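Local atomic coordinates of ferric iron-binding protein HitA (Pseudomonas aeruginosa PAO1, PDB entry 6IWF), a protein that binds ferric iron, probably as the periplasmic solute-binding component of an iron uptake system, and is involved in gallium internalization. Residues Q146-I151 against A290-A295. Residues are numbered along the deposited sequence; the frame is centred on the assembly and turned at random.
Sequences QVAAVI and ADLGEA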
ATOM      1  N   GLN A 146      -0.092  -9.561  -0.234  1.00  3.87           N
ATOM      2  CA  GLN A 146       0.886 -10.538  -0.710  1.00  3.61           C
ATOM      3  C   GLN A 146       0.294 -11.941  -0.704  1.00  3.74           C
ATOM      4  O   GLN A 146       0.475 -12.711  -1.650  1.00  3.83           O
ATOM      5  CB  GLN A 146       2.148 -10.499   0.156  1.00  4.87           C
ATOM      6  CG  GLN A 146       3.226 -11.515  -0.295  1.00  4.64           C
ATOM      7  CD  GLN A 146       3.779 -11.177  -1.687  1.00  7.12           C
ATOM      8  OE1 GLN A 146       4.780 -10.462  -1.806  1.00  8.19           O
ATOM      9  NE2 GLN A 146       3.133 -11.688  -2.740  1.00  5.35           N
ATOM     10  N   VAL A 147      -0.402 -12.299   0.372  1.00  3.25           N
ATOM     11  CA  VAL A 147      -0.997 -13.631   0.435  1.00  3.60           C
ATOM     12  C   VAL A 147      -2.059 -13.796  -0.642  1.00  3.38           C
ATOM     13  O   VAL A 147      -2.135 -14.838  -1.309  1.00  4.07           O
ATOM     14  CB  VAL A 147      -1.569 -13.884   1.843  1.00  3.85           C
ATOM     15  CG1 VAL A 147      -2.270 -15.249   1.899  1.00  3.31           C
ATOM     16  CG2 VAL A 147      -0.455 -13.812   2.861  1.00  5.02           C
ATOM     17  N   ALA A 148      -2.894 -12.773  -0.834  1.00  3.15           N
ATOM     18  CA  ALA A 148      -3.922 -12.851  -1.862  1.00  4.17           C
ATOM     19  C   ALA A 148      -3.299 -13.057  -3.234  1.00  6.04           C
ATOM     20  O   ALA A 148      -3.838 -13.796  -4.063  1.00  5.69           O
ATOM     21  CB  ALA A 148      -4.786 -11.585  -1.857  1.00  7.16           C
ATOM     22  N   ALA A 149      -2.157 -12.412  -3.484  1.00  4.17           N
ATOM     23  CA  ALA A 149      -1.462 -12.601  -4.754  1.00  4.70           C
ATOM     24  C   ALA A 149      -0.958 -14.031  -4.904  1.00  4.09           C
ATOM     25  O   ALA A 149      -1.053 -14.611  -5.992  1.00  6.05           O
ATOM     26  CB  ALA A 149      -0.302 -11.611  -4.867  1.00  4.52           C
ATOM     27  N   VAL A 150      -0.434 -14.627  -3.834  1.00  2.19           N
ATOM     28  CA  VAL A 150       0.035 -16.010  -3.950  1.00  3.31           C
ATOM     29  C   VAL A 150      -1.142 -16.941  -4.238  1.00  4.95           C
ATOM     30  O   VAL A 150      -1.044 -17.845  -5.074  1.00  5.07           O
ATOM     31  CB  VAL A 150       0.830 -16.437  -2.695  1.00  3.62           C
ATOM     32  CG1 VAL A 150       1.227 -17.920  -2.774  1.00  4.30           C
ATOM     33  CG2 VAL A 150       2.086 -15.585  -2.527  1.00  3.43           C
ATOM     34  N   ILE A 151      -2.278 -16.734  -3.562  1.00  3.52           N
ATOM     35  CA  ILE A 151      -3.455 -17.565  -3.842  1.00  4.34           C
ATOM     36  C   ILE A 151      -3.858 -17.438  -5.301  1.00  6.78           C
ATOM     37  O   ILE A 151      -4.141 -18.438  -5.977  1.00  8.10           O
ATOM     38  CB  ILE A 151      -4.625 -17.180  -2.924  1.00  5.52           C
ATOM     39  CG1 ILE A 151      -4.299 -17.551  -1.485  1.00  6.30           C
ATOM     40  CG2 ILE A 151      -5.912 -17.900  -3.380  1.00  8.96           C
ATOM     41  CD1 ILE A 151      -5.300 -16.998  -0.477  1.00  7.79           C
ATOM     42  N   ALA A 290      -8.511  -4.972  -8.733  1.00 16.05           N
ATOM     43  CA  ALA A 290      -9.725  -5.774  -8.833  1.00 15.19           C
ATOM     44  C   ALA A 290      -9.418  -7.259  -8.676  1.00 16.41           C
ATOM     45  O   ALA A 290     -10.207  -8.000  -8.082  1.00 19.33           O
ATOM     46  CB  ALA A 290     -10.417  -5.498 -10.171  1.00 13.10           C
ATOM     47  N   ASP A 291      -8.282  -7.709  -9.213  1.00 14.90           N
ATOM     48  CA  ASP A 291      -7.888  -9.108  -9.061  1.00 19.41           C
ATOM     49  C   ASP A 291      -7.724  -9.479  -7.591  1.00 16.35           C
ATOM     50  O   ASP A 291      -8.121 -10.571  -7.176  1.00 20.20           O
ATOM     51  CB  ASP A 291      -6.587  -9.382  -9.819  1.00 16.70           C
ATOM     52  CG  ASP A 291      -6.754  -9.318 -11.324  1.00 21.02           C
ATOM     53  OD1 ASP A 291      -7.835  -9.700 -11.828  1.00 27.74           O
ATOM     54  OD2 ASP A 291      -5.801  -8.883 -12.009  1.00 17.96           O
ATOM     55  N   LEU A 292      -7.125  -8.589  -6.788  1.00 14.06           N
ATOM     56  CA  LEU A 292      -6.929  -8.880  -5.368  1.00 15.06           C
ATOM     57  C   LEU A 292      -8.209  -8.700  -4.558  1.00 16.88           C
ATOM     58  O   LEU A 292      -8.403  -9.385  -3.544  1.00 12.92           O
ATOM     59  CB  LEU A 292      -5.826  -7.989  -4.797  1.00 13.18           C
ATOM     60  CG  LEU A 292      -4.493  -7.961  -5.558  1.00 21.20           C
ATOM     61  CD1 LEU A 292      -3.588  -6.828  -5.057  1.00 20.08           C
ATOM     62  CD2 LEU A 292      -3.798  -9.293  -5.400  1.00 16.86           C
ATOM     63  N   GLY A 293      -9.077  -7.777  -4.973  1.00 17.10           N
ATOM     64  CA  GLY A 293     -10.360  -7.614  -4.311  1.00 12.48           C
ATOM     65  C   GLY A 293     -10.215  -7.241  -2.851  1.00 12.04           C
ATOM     66  O   GLY A 293      -9.315  -6.485  -2.457  1.00 11.58           O
ATOM     67  N   GLU A 294     -11.118  -7.776  -2.021  1.00  9.77           N
ATOM     68  CA  GLU A 294     -11.059  -7.537  -0.585  1.00 10.28           C
ATOM     69  C   GLU A 294     -10.075  -8.463   0.115  1.00 10.51           C
ATOM     70  O   GLU A 294      -9.909  -8.362   1.337  1.00 10.87           O
ATOM     71  CB  GLU A 294     -12.463  -7.686   0.034  1.00 16.52           C
ATOM     72  CG  GLU A 294     -13.432  -6.590  -0.443  1.00 17.34           C
ATOM     73  CD  GLU A 294     -14.874  -6.803   0.006  1.00 18.50           C
ATOM     74  OE1 GLU A 294     -15.787  -6.763  -0.859  1.00 20.87           O
ATOM     75  OE2 GLU A 294     -15.093  -6.997   1.220  1.00 22.28           O
ATOM     76  N   ALA A 295      -9.414  -9.347  -0.634  1.00 10.17           N
ATOM     77  CA  ALA A 295      -8.447 -10.292  -0.067  1.00 10.54           C
ATOM     78  C   ALA A 295      -9.082 -11.173   1.011  1.00 10.60           C
ATOM     79  O   ALA A 295      -8.438 -11.525   2.002  1.00 11.10           O
ATOM     80  CB  ALA A 295      -7.215  -9.566   0.491  1.00 13.21           C
TER
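Leu-292 lays one methyl, CD2, against the flank of helix 141-154, over the backbone between Ala-148 and Ala-149. In this periplasmic binding protein fold of two lobes, the contact packs that helix against the turn joining the short helix 289-292 to the C-terminal helix 296-305. CD2 of Leu-292 lies 4.0 Å from Ala-149 N. The same methyl is 4.2 Å from Ala-149 CB, with Ala-148 CB slightly farther off. Leu-292 has CG anti to its own carbonyl carbon (chi1 -51°), and the second torsion, 168°, extends CD1 anti to CA and swings CD2 round against the helix. No hydrogen bond crosses the interface, and all four touching residues are buried.

The chain reverses just after Leu-292 in a type II' beta turn, where Gly-293 takes the positive phi of 61° and Ala-295 N donates to Leu-292 O at 3.1 Å. This brings Ala-295, the N-cap residue of helix 296-305, back beside Ala-148, whose CA is 5.5 Å from Ala-295 CA. Around this apolar patch, Ala-298 of helix 296-305 also touches Ala-148, while Leu-223 and Leu-287 pack on Ala-149. The residues that bind iron lie elsewhere in the chain, and the contact is plain structural packing. Alanines let helix and turn approach closely: Ala-148 CB meets Ala-295 CB methyl to methyl at 3.9 Å.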